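PDB 2EF5: arginase from Thermus thermophilus, which probably hydrolyses L-arginine to L-ornithine and urea with two manganese ions in each subunit. Local coordinates for residues E68-A73 against E152-V157. Numbering follows the deposited sequence.
Sequences EIRAAA and EVFRAV
Glu152 OE2 takes a salt-bridging hydrogen bond from Arg70 NH2 at 2.8 Å, through the anti lone pair of the carboxylate oxygen. The bond is bent, its N-H...O angle being 137°, and the guanidinium and carboxylate planes stand 75° apart, so the two groups meet by one nitrogen and one oxygen and not as a coplanar pair. Arg70 gets there with CG anti to its own backbone N (chi1 180°) and the chain extended as far as NE, which donates a second hydrogen bond to the carbonyl O of Arg149. Over one guanidinium face sits Val153 CG2, 4.1 Å from Arg70 CZ, while Val153 CG1 comes to 3.3 Å from NH2. The contact joins helix 66-81 to the C-terminal end of helix 148-154 in the parallel alpha/beta fold of the arginase family; Lys77 of the former also hydrogen-bonds to Val153 O. A serine in place of Arg70 would probably leave Glu152 without this salt bridge and the Arg149 carbonyl without its side-chain donor. The buried Phe154 ring points CZ at helix 66-81, 3.4 Å from Ala73 CB, which approaches obliquely. Arg70 O lies in the ring plane at its edge, 3.6 Å from Phe154 CZ. Val153 CG2 covers one face of that ring, 3.6 Å above its plane, and Met100 and Val141 add further side-chain contacts with Phe154.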
# COMPACT_ATOMS: atom_id res chain seq x y z
N GLU A 68 -13.11 25.99 -38.08
CA GLU A 68 -14.03 27.05 -37.67
C GLU A 68 -13.73 27.45 -36.23
O GLU A 68 -13.77 28.63 -35.87
CB GLU A 68 -15.48 26.58 -37.80
CG GLU A 68 -15.94 26.37 -39.24
CD GLU A 68 -15.71 24.97 -39.74
OE1 GLU A 68 -14.60 24.42 -39.56
OE2 GLU A 68 -16.64 24.40 -40.34
N ILE A 69 -13.42 26.45 -35.41
CA ILE A 69 -13.09 26.70 -34.01
C ILE A 69 -11.79 27.49 -33.95
O ILE A 69 -11.68 28.47 -33.22
CB ILE A 69 -12.95 25.38 -33.24
CG1 ILE A 69 -14.32 24.71 -33.13
CG2 ILE A 69 -12.37 25.64 -31.86
CD1 ILE A 69 -14.29 23.31 -32.54
N ARG A 70 -10.80 27.05 -34.72
CA ARG A 70 -9.51 27.72 -34.77
C ARG A 70 -9.67 29.19 -35.16
O ARG A 70 -9.10 30.08 -34.53
CB ARG A 70 -8.60 27.01 -35.78
CG ARG A 70 -7.20 27.60 -35.95
CD ARG A 70 -6.44 26.83 -37.03
NE ARG A 70 -5.01 27.14 -37.04
CZ ARG A 70 -4.48 28.27 -37.50
NH1 ARG A 70 -5.26 29.22 -38.00
NH2 ARG A 70 -3.17 28.46 -37.47
N ALA A 71 -10.47 29.44 -36.20
CA ALA A 71 -10.70 30.81 -36.67
C ALA A 71 -11.29 31.70 -35.58
O ALA A 71 -10.78 32.79 -35.32
CB ALA A 71 -11.62 30.78 -37.90
N ALA A 72 -12.36 31.23 -34.94
CA ALA A 72 -13.00 32.00 -33.88
C ALA A 72 -12.06 32.23 -32.70
O ALA A 72 -11.92 33.36 -32.22
CB ALA A 72 -14.26 31.29 -33.41
N ALA A 73 -11.42 31.17 -32.22
CA ALA A 73 -10.50 31.26 -31.10
C ALA A 73 -9.35 32.22 -31.41
O ALA A 73 -8.85 32.90 -30.52
CB ALA A 73 -9.95 29.89 -30.75
N GLU A 152 -0.11 24.90 -32.74
CA GLU A 152 0.78 25.88 -33.37
C GLU A 152 0.43 27.32 -33.02
O GLU A 152 1.32 28.17 -32.95
CB GLU A 152 0.80 25.71 -34.90
CG GLU A 152 -0.55 25.82 -35.57
CD GLU A 152 -0.45 25.75 -37.09
OE1 GLU A 152 0.43 25.02 -37.59
OE2 GLU A 152 -1.26 26.41 -37.78
N VAL A 153 -0.84 27.60 -32.79
CA VAL A 153 -1.24 28.96 -32.46
C VAL A 153 -1.83 29.14 -31.06
O VAL A 153 -1.99 30.27 -30.60
CB VAL A 153 -2.26 29.51 -33.48
CG1 VAL A 153 -1.60 29.68 -34.84
CG2 VAL A 153 -3.45 28.57 -33.58
N PHE A 154 -2.14 28.04 -30.37
CA PHE A 154 -2.72 28.15 -29.03
C PHE A 154 -1.90 27.61 -27.87
O PHE A 154 -2.27 27.81 -26.71
CB PHE A 154 -4.11 27.53 -29.01
CG PHE A 154 -5.06 28.13 -30.01
CD1 PHE A 154 -5.23 29.51 -30.07
CD2 PHE A 154 -5.76 27.33 -30.91
CE1 PHE A 154 -6.08 30.08 -31.01
CE2 PHE A 154 -6.61 27.89 -31.85
CZ PHE A 154 -6.77 29.27 -31.90
N ARG A 155 -0.79 26.92 -28.14
CA ARG A 155 0.03 26.41 -27.04
C ARG A 155 0.38 27.65 -26.22
O ARG A 155 0.83 28.65 -26.78
CB ARG A 155 1.31 25.75 -27.58
CG ARG A 155 2.17 25.09 -26.50
CD ARG A 155 3.30 24.26 -27.10
NE ARG A 155 4.30 25.07 -27.79
CZ ARG A 155 5.20 25.84 -27.18
NH1 ARG A 155 5.23 25.91 -25.86
NH2 ARG A 155 6.07 26.55 -27.90
N ALA A 156 0.15 27.61 -24.92
CA ALA A 156 0.43 28.80 -24.12
C ALA A 156 0.76 28.56 -22.65
O ALA A 156 1.04 29.51 -21.92
CB ALA A 156 -0.72 29.79 -24.24
N VAL A 157 0.73 27.32 -22.20
CA VAL A 157 1.04 27.05 -20.80
C VAL A 157 1.82 25.76 -20.62
O VAL A 157 1.64 24.81 -21.37
CB VAL A 157 -0.25 26.97 -19.95
CG1 VAL A 157 -1.03 25.72 -20.32
CG2 VAL A 157 0.11 26.95 -18.46